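Local structure of Co-type Nitrile Hydratase beta subunit (Pseudomonas putida, 3QYH) at residues V185-F190 with R208-D213; D135-L140 with D214-A219; K31-L36 with T67-W72. The protein probably forms, together with an alpha subunit, the cobalt-dependent nitrile hydratase that adds water to nitriles to give amides. All coordinates share one frame; numbering follows the deposited sequence.

Contact 1. Residues V185-F190 with R208-D213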
# COMPACT_ATOMS: atom_id res chain seq x y z
N VAL B 185 -6.63 -15.23 6.07
CA VAL B 185 -5.54 -14.29 6.35
C VAL B 185 -5.75 -13.77 7.76
O VAL B 185 -6.88 -13.41 8.14
CB VAL B 185 -5.56 -13.11 5.35
CG1 VAL B 185 -4.61 -12.01 5.80
CG2 VAL B 185 -5.23 -13.60 3.95
N TYR B 186 -4.69 -13.76 8.55
CA TYR B 186 -4.78 -13.30 9.94
C TYR B 186 -3.84 -12.13 10.12
O TYR B 186 -2.77 -12.08 9.51
CB TYR B 186 -4.34 -14.41 10.90
CG TYR B 186 -4.97 -15.77 10.69
CD1 TYR B 186 -4.41 -16.71 9.82
CD2 TYR B 186 -6.13 -16.14 11.38
CE1 TYR B 186 -5.00 -17.95 9.63
CE2 TYR B 186 -6.71 -17.38 11.20
CZ TYR B 186 -6.15 -18.28 10.33
OH TYR B 186 -6.72 -19.51 10.14
N THR B 187 -4.21 -11.18 10.98
CA THR B 187 -3.19 -10.29 11.53
C THR B 187 -2.52 -10.98 12.72
O THR B 187 -3.19 -11.46 13.64
CB THR B 187 -3.75 -8.94 12.00
OG1 THR B 187 -4.32 -8.25 10.89
CG2 THR B 187 -2.61 -8.06 12.57
N VAL B 188 -1.19 -11.03 12.68
CA VAL B 188 -0.43 -11.68 13.74
C VAL B 188 0.43 -10.65 14.42
O VAL B 188 1.09 -9.87 13.75
CB VAL B 188 0.47 -12.78 13.18
CG1 VAL B 188 1.34 -13.38 14.30
CG2 VAL B 188 -0.35 -13.85 12.47
N SER B 189 0.42 -10.63 15.76
CA SER B 189 1.15 -9.62 16.52
C SER B 189 2.46 -10.22 17.08
O SER B 189 2.46 -11.28 17.69
CB SER B 189 0.28 -9.08 17.66
OG SER B 189 0.97 -8.16 18.46
N PHE B 190 3.56 -9.51 16.86
CA PHE B 190 4.89 -9.93 17.31
C PHE B 190 5.42 -8.86 18.25
O PHE B 190 5.27 -7.68 17.98
CB PHE B 190 5.86 -10.03 16.12
CG PHE B 190 5.46 -11.04 15.09
CD1 PHE B 190 4.72 -10.67 13.99
CD2 PHE B 190 5.87 -12.36 15.20
CE1 PHE B 190 4.35 -11.60 13.02
CE2 PHE B 190 5.49 -13.31 14.25
CZ PHE B 190 4.75 -12.92 13.14
N ARG B 208 2.50 -5.73 13.85
CA ARG B 208 1.45 -6.59 13.35
C ARG B 208 1.70 -6.83 11.86
O ARG B 208 2.08 -5.91 11.13
CB ARG B 208 0.07 -5.97 13.63
CG ARG B 208 -0.30 -6.09 15.12
CD ARG B 208 -1.60 -5.42 15.52
NE ARG B 208 -1.84 -5.68 16.95
CZ ARG B 208 -3.04 -5.76 17.51
NH1 ARG B 208 -4.14 -5.61 16.77
NH2 ARG B 208 -3.13 -6.02 18.81
N VAL B 209 1.52 -8.07 11.44
CA VAL B 209 1.74 -8.45 10.05
C VAL B 209 0.60 -9.33 9.56
O VAL B 209 0.13 -10.20 10.30
CB VAL B 209 3.09 -9.24 9.90
CG1 VAL B 209 3.45 -9.44 8.43
CG2 VAL B 209 4.23 -8.52 10.65
N ASP B 210 0.16 -9.14 8.32
CA ASP B 210 -0.91 -9.97 7.80
C ASP B 210 -0.39 -11.19 7.04
O ASP B 210 0.34 -11.06 6.05
CB ASP B 210 -1.89 -9.14 6.95
CG ASP B 210 -2.57 -8.05 7.75
OD1 ASP B 210 -3.14 -7.12 7.14
OD2 ASP B 210 -2.52 -8.11 9.01
N LEU B 211 -0.79 -12.37 7.50
CA LEU B 211 -0.15 -13.60 7.05
C LEU B 211 -1.20 -14.64 6.70
O LEU B 211 -2.22 -14.74 7.38
CB LEU B 211 0.78 -14.12 8.14
CG LEU B 211 1.99 -13.21 8.40
CD1 LEU B 211 2.67 -13.58 9.69
CD2 LEU B 211 3.00 -13.24 7.22
N TRP B 212 -0.94 -15.39 5.64
CA TRP B 212 -1.87 -16.41 5.18
C TRP B 212 -1.76 -17.67 6.03
O TRP B 212 -0.71 -17.97 6.60
CB TRP B 212 -1.61 -16.73 3.71
CG TRP B 212 -2.25 -15.75 2.73
CD1 TRP B 212 -3.35 -15.97 1.94
CD2 TRP B 212 -1.83 -14.40 2.45
NE1 TRP B 212 -3.63 -14.85 1.19
CE2 TRP B 212 -2.71 -13.88 1.49
CE3 TRP B 212 -0.79 -13.60 2.92
CZ2 TRP B 212 -2.57 -12.58 0.99
CZ3 TRP B 212 -0.66 -12.32 2.42
CH2 TRP B 212 -1.54 -11.83 1.45
N ASP B 213 -2.87 -18.40 6.12
CA ASP B 213 -2.98 -19.57 7.01
C ASP B 213 -1.82 -20.54 6.83
O ASP B 213 -1.18 -20.92 7.82
CB ASP B 213 -4.32 -20.29 6.76
CG ASP B 213 -4.61 -21.36 7.79
OD1 ASP B 213 -3.87 -22.35 7.80
OD2 ASP B 213 -5.58 -21.21 8.58
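An antiparallel beta ladder joins 185-190 to 208-212, with Tyr186 opposite Leu211 and Val188 opposite Val209 as its hydrogen-bonded pairs. Tyr186 N meets Leu211 O at 2.9 Å, and the N-H points almost straight at the oxygen (174°). Between these pairs Thr187 OG1 donates to Asp210 OD2 at 2.6 Å, approaching from above the carboxylate plane, 39° out of it. Thr187 suits this place because its branches do different work: with chi1 at -61° the hydroxyl sits beside the backbone N, and the methyl CG2 lies 3.6 Å from Arg208 CB. His165 also hydrogen-bonds to OG1, while an aromatic residue of another protein chain binds Asp210 OD1.

The strands belong to the SH3-like C-terminal part of the subunit, and at Arg208 and Val209 the sheet runs on into that other chain. On the face shared with Thr187 and Asp210, Val185 CG2 makes a CH-pi contact over the Trp212 indole, 3.5 Å from the centroid of its five-membered ring; Trp212 NE1 bonds to the backbone oxygen of Val169.

The face bearing Tyr186, Val188, Val209 and Leu211 is mostly apolar, and the Phe190 ring swings in over its end. Phe190 CE1 lies 3.9 Å from Val209 CG2, and the ring edge, at CZ, meets Leu211 CD1. Tyr186 adds a polar end: its OH donates to Asp213 OD2 at 2.6 Å on the anti side, while Asp213 OD1 forms a salt bridge with Arg130.

Contact 2. Residues D135-L140 with D214-A219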
# COMPACT_ATOMS: atom_id res chain seq x y z
N ASP B 135 -4.47 -17.59 19.50
CA ASP B 135 -3.53 -18.69 19.26
C ASP B 135 -2.10 -18.17 19.08
O ASP B 135 -1.89 -17.12 18.46
CB ASP B 135 -3.92 -19.47 18.01
CG ASP B 135 -4.95 -20.53 18.29
OD1 ASP B 135 -5.22 -20.79 19.47
OD2 ASP B 135 -5.49 -21.12 17.32
N LYS B 136 -1.13 -18.88 19.64
CA LYS B 136 0.27 -18.56 19.38
C LYS B 136 0.67 -19.32 18.13
O LYS B 136 0.38 -20.50 18.01
CB LYS B 136 1.17 -18.99 20.55
CG LYS B 136 0.81 -18.37 21.90
CD LYS B 136 0.99 -16.85 21.91
CE LYS B 136 2.45 -16.45 21.84
NZ LYS B 136 3.21 -16.89 23.05
N VAL B 137 1.29 -18.63 17.19
CA VAL B 137 1.70 -19.26 15.95
C VAL B 137 3.15 -18.93 15.63
O VAL B 137 3.68 -17.92 16.08
CB VAL B 137 0.82 -18.81 14.75
CG1 VAL B 137 -0.63 -19.34 14.89
CG2 VAL B 137 0.83 -17.30 14.61
N ARG B 138 3.81 -19.81 14.88
CA ARG B 138 5.14 -19.52 14.38
C ARG B 138 5.10 -19.44 12.86
O ARG B 138 4.44 -20.25 12.20
CB ARG B 138 6.16 -20.58 14.83
CG ARG B 138 7.61 -20.19 14.57
CD ARG B 138 8.59 -21.34 14.88
NE ARG B 138 8.51 -21.76 16.27
CZ ARG B 138 9.22 -21.21 17.26
NH1 ARG B 138 10.05 -20.21 17.01
NH2 ARG B 138 9.09 -21.67 18.50
N VAL B 139 5.78 -18.45 12.30
CA VAL B 139 5.86 -18.29 10.86
C VAL B 139 6.84 -19.31 10.31
O VAL B 139 7.97 -19.41 10.80
CB VAL B 139 6.33 -16.88 10.46
CG1 VAL B 139 6.42 -16.74 8.93
CG2 VAL B 139 5.37 -15.83 11.07
N LEU B 140 6.42 -20.07 9.31
CA LEU B 140 7.28 -21.10 8.74
C LEU B 140 8.52 -20.49 8.08
O LEU B 140 8.46 -19.42 7.47
CB LEU B 140 6.51 -21.96 7.73
CG LEU B 140 5.34 -22.76 8.29
CD1 LEU B 140 4.61 -23.50 7.19
CD2 LEU B 140 5.82 -23.73 9.35
N ASP B 214 -1.53 -20.95 5.60
CA ASP B 214 -0.45 -21.92 5.42
C ASP B 214 0.97 -21.33 5.49
O ASP B 214 1.92 -22.03 5.20
CB ASP B 214 -0.65 -22.81 4.18
CG ASP B 214 -0.48 -22.06 2.87
OD1 ASP B 214 -0.11 -20.86 2.89
OD2 ASP B 214 -0.72 -22.67 1.82
N TYR B 215 1.09 -20.07 5.89
CA TYR B 215 2.40 -19.49 6.22
C TYR B 215 2.75 -19.86 7.65
O TYR B 215 3.87 -19.63 8.11
CB TYR B 215 2.35 -17.96 6.17
CG TYR B 215 2.34 -17.29 4.80
CD1 TYR B 215 2.26 -18.03 3.62
CD2 TYR B 215 2.38 -15.90 4.71
CE1 TYR B 215 2.26 -17.38 2.37
CE2 TYR B 215 2.36 -15.25 3.49
CZ TYR B 215 2.31 -15.98 2.32
OH TYR B 215 2.28 -15.26 1.13
N LEU B 216 1.79 -20.44 8.37
CA LEU B 216 1.90 -20.58 9.82
C LEU B 216 1.83 -22.02 10.31
O LEU B 216 1.35 -22.91 9.59
CB LEU B 216 0.80 -19.77 10.52
CG LEU B 216 0.62 -18.32 10.10
CD1 LEU B 216 -0.63 -17.73 10.72
CD2 LEU B 216 1.86 -17.49 10.48
N GLU B 217 2.31 -22.24 11.54
CA GLU B 217 2.10 -23.50 12.25
C GLU B 217 1.87 -23.14 13.71
O GLU B 217 2.27 -22.06 14.13
CB GLU B 217 3.33 -24.40 12.16
CG GLU B 217 4.51 -23.91 12.98
CD GLU B 217 5.75 -24.82 12.86
OE1 GLU B 217 5.65 -25.93 12.29
OE2 GLU B 217 6.82 -24.40 13.33
N PRO B 218 1.22 -24.05 14.48
CA PRO B 218 1.02 -23.82 15.91
C PRO B 218 2.36 -23.62 16.58
O PRO B 218 3.32 -24.31 16.23
CB PRO B 218 0.37 -25.12 16.39
CG PRO B 218 -0.26 -25.71 15.18
CD PRO B 218 0.62 -25.31 14.01
N ALA B 219 2.45 -22.68 17.51
CA ALA B 219 3.73 -22.41 18.15
C ALA B 219 4.12 -23.56 19.09
O ALA B 219 3.25 -24.24 19.65
CB ALA B 219 3.70 -21.11 18.91
OXT ALA B 219 5.31 -23.84 19.31
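Glu217 CG stands between its own backbone N and carbonyl carbon (chi1 72°), and the chain beyond runs extended, which lays the carboxylate beside Leu140. Leu140 CD2 packs 3.8 Å from Glu217 CB, along the aliphatic stem of the acid, and reaches its carboxylate carbon as well, as the two side chains cross obliquely. Arg138 lies alongside Glu217 and points the same way, but Arg138 NE stays 4.3 Å from Glu217 OE2, beyond a salt bridge. In the conformer described, of two modelled, Arg138 NH1 bonds to the backbone oxygen of Gly156 instead. Long, flexible charged residues suit this partly exposed face.

Here strand 216-218, next to the C terminus, lies antiparallel against strand 136-139 and ends the SH3-like sheet on this side within the chain. Arg138 N donates to Glu217 O at 2.8 Å, and Glu217 N returns a bond to Arg138 O at 3.0 Å. Leu140 N continues the ladder to Tyr215 O. Pro218 is tolerated because it pairs with Val137 in a non-hydrogen-bonded position, where the amide hydrogen it lacks would not serve this ladder. After it, Ala219 N bonds to Lys136 O at 3.0 Å, but from 44° above the carbonyl plane.

On the face bearing Val139 and Leu216, compact branched side chains take over. Leu216 forks between two valines: CD2 meets Val139 CG2 at 3.9 Å, and CD1 lies 4.2 Å from Val137 CG2. Leu211 packs against both Val139 and Leu216, and Tyr186 also touches Leu216.

Contact 3. Residues K31-L36 with T67-W72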
# COMPACT_ATOMS: atom_id res chain seq x y z
N LYS B 31 2.02 11.00 -14.41
CA LYS B 31 0.58 10.90 -14.61
C LYS B 31 0.24 9.81 -15.61
O LYS B 31 -0.68 9.03 -15.41
CB LYS B 31 0.01 12.24 -15.10
CG LYS B 31 0.23 13.39 -14.11
CD LYS B 31 -0.12 14.74 -14.73
CE LYS B 31 0.26 15.89 -13.78
NZ LYS B 31 -0.06 17.24 -14.34
N THR B 32 0.99 9.79 -16.71
CA THR B 32 0.84 8.76 -17.73
C THR B 32 1.09 7.37 -17.16
O THR B 32 0.28 6.44 -17.35
CB THR B 32 1.83 9.02 -18.88
OG1 THR B 32 1.63 10.35 -19.37
CG2 THR B 32 1.65 8.00 -20.01
N VAL B 33 2.21 7.20 -16.47
CA VAL B 33 2.55 5.89 -15.92
C VAL B 33 1.50 5.42 -14.91
O VAL B 33 1.01 4.28 -14.93
CB VAL B 33 3.97 5.88 -15.28
CG1 VAL B 33 4.22 4.54 -14.61
CG2 VAL B 33 5.05 6.14 -16.36
N MET B 34 1.12 6.30 -13.99
CA MET B 34 0.14 5.92 -12.98
C MET B 34 -1.17 5.48 -13.64
O MET B 34 -1.74 4.45 -13.27
CB MET B 34 -0.10 7.07 -12.01
CG MET B 34 -1.05 6.72 -10.88
SD MET B 34 -2.80 7.03 -11.34
CE MET B 34 -3.60 5.72 -10.44
N SER B 35 -1.64 6.22 -14.64
CA SER B 35 -2.96 5.94 -15.21
C SER B 35 -2.96 4.69 -16.09
O SER B 35 -4.01 4.10 -16.35
CB SER B 35 -3.51 7.15 -15.99
OG SER B 35 -2.71 7.41 -17.12
N LEU B 36 -1.79 4.25 -16.53
CA LEU B 36 -1.68 3.03 -17.31
C LEU B 36 -2.04 1.79 -16.50
O LEU B 36 -2.55 0.80 -17.07
CB LEU B 36 -0.27 2.87 -17.87
CG LEU B 36 0.06 3.75 -19.08
CD1 LEU B 36 1.52 3.55 -19.49
CD2 LEU B 36 -0.89 3.45 -20.24
N THR B 67 12.99 6.02 -9.28
CA THR B 67 11.88 6.63 -8.54
C THR B 67 10.67 5.70 -8.65
O THR B 67 10.65 4.78 -9.47
CB THR B 67 11.54 8.04 -9.05
OG1 THR B 67 11.11 7.96 -10.41
CG2 THR B 67 12.75 8.95 -8.96
N TYR B 68 9.65 5.93 -7.83
CA TYR B 68 8.55 4.97 -7.74
C TYR B 68 7.92 4.58 -9.09
O TYR B 68 7.79 3.40 -9.40
CB TYR B 68 7.48 5.47 -6.79
CG TYR B 68 6.36 4.48 -6.58
CD1 TYR B 68 6.55 3.35 -5.78
CD2 TYR B 68 5.12 4.68 -7.18
CE1 TYR B 68 5.53 2.45 -5.58
CE2 TYR B 68 4.08 3.78 -6.99
CZ TYR B 68 4.30 2.67 -6.19
OH TYR B 68 3.26 1.77 -5.99
N TYR B 69 7.52 5.57 -9.89
CA TYR B 69 6.84 5.26 -11.13
C TYR B 69 7.77 4.69 -12.21
O TYR B 69 7.31 4.13 -13.20
CB TYR B 69 6.01 6.45 -11.62
CG TYR B 69 4.81 6.73 -10.73
CD1 TYR B 69 3.75 5.81 -10.65
CD2 TYR B 69 4.75 7.87 -9.94
CE1 TYR B 69 2.66 6.02 -9.82
CE2 TYR B 69 3.64 8.11 -9.10
CZ TYR B 69 2.62 7.17 -9.04
OH TYR B 69 1.54 7.39 -8.24
N GLU B 70 9.08 4.77 -12.00
CA GLU B 70 10.00 4.03 -12.85
C GLU B 70 9.84 2.53 -12.64
O GLU B 70 10.02 1.75 -13.57
CB GLU B 70 11.45 4.43 -12.61
CG GLU B 70 11.79 5.78 -13.12
CD GLU B 70 13.21 6.17 -12.76
OE1 GLU B 70 14.14 5.57 -13.35
OE2 GLU B 70 13.39 7.04 -11.89
N LEU B 71 9.51 2.12 -11.41
CA LEU B 71 9.26 0.70 -11.16
C LEU B 71 8.04 0.22 -11.96
O LEU B 71 8.05 -0.86 -12.54
CB LEU B 71 9.02 0.43 -9.67
CG LEU B 71 10.01 1.12 -8.71
CD1 LEU B 71 9.63 0.78 -7.28
CD2 LEU B 71 11.43 0.72 -9.03
N TRP B 72 6.99 1.02 -11.98
CA TRP B 72 5.80 0.66 -12.75
C TRP B 72 6.12 0.61 -14.24
O TRP B 72 5.67 -0.31 -14.94
CB TRP B 72 4.68 1.67 -12.50
CG TRP B 72 4.04 1.57 -11.15
CD1 TRP B 72 4.58 1.03 -10.02
CD2 TRP B 72 2.73 2.03 -10.79
NE1 TRP B 72 3.68 1.13 -8.97
CE2 TRP B 72 2.54 1.73 -9.42
CE3 TRP B 72 1.69 2.66 -11.49
CZ2 TRP B 72 1.36 2.05 -8.73
CZ3 TRP B 72 0.52 2.98 -10.81
CH2 TRP B 72 0.37 2.68 -9.45
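Val33 and Met34 of helix 28-43 press against Tyr69 and Trp72 of helix 68-82, and these four buried residues carry the close part of the contact. The short helical segments cross at 49° with their axes 9.4 Å apart, a spacing that apolar side chains fill. Val33 CG1, anti to the backbone N (chi1 174°), reaches across to Tyr69 O at 3.4 Å and to Trp72 CB at 3.6 Å; a slim beta-branched residue allows so near an approach. Met34 lies alongside Tyr69, pointing the same way, with its CB 3.7 Å from Tyr69 CE1. Trp72 turns its edge to the first helix, CZ3 coming 3.6 Å from Met34 O, while Tyr69 CE1 stands over one face of the indole near its rim. With the Tyr69 ring cut back to an alanine, a gap would probably open beside Met34 CB and CG, and that face of Trp72 would lose a neighbour.

Away from this core the two segments no longer touch: Lys31 and Glu70 point away from the opposing helix and stay partly exposed, as suits charged residues, with another protein chain packing on Thr32 and Glu70. Glu70 turns back to the start of its own helix, where OE2 accepts bonds from Thr67 N at 2.8 Å and from Thr67 OG1; Lys31 NZ pairs with Asp28.

The contact lies in the helical N-terminal part of the subunit, joining helix 28-43 to helix 68-82: Phe25 and Trp29 adjoin Tyr69, Phe76 touches Val33, and Phe51 meets Trp72 edge-to-face.

From the N terminus, contact 3 comes first: it closes a largely helical loop by bringing helix 68-82 back to helix 28-43. The chain then passes to the SH3-like sheet, about 30 Å away between the centres of contacts 3 and 1, and on the other side of the chain's centre. Strand 136-139 opens contact 2, which is completed only by the last residues of the chain. Contact 1 is nested inside that long loop, pairing 183-191 with 206-212 just before the final strand. Contacts 1 and 2 tie opposite ends of the strand order, yet they touch through a shared apolar interior, where Phe190 CZ lies 3.6 Å from Val139 CG2.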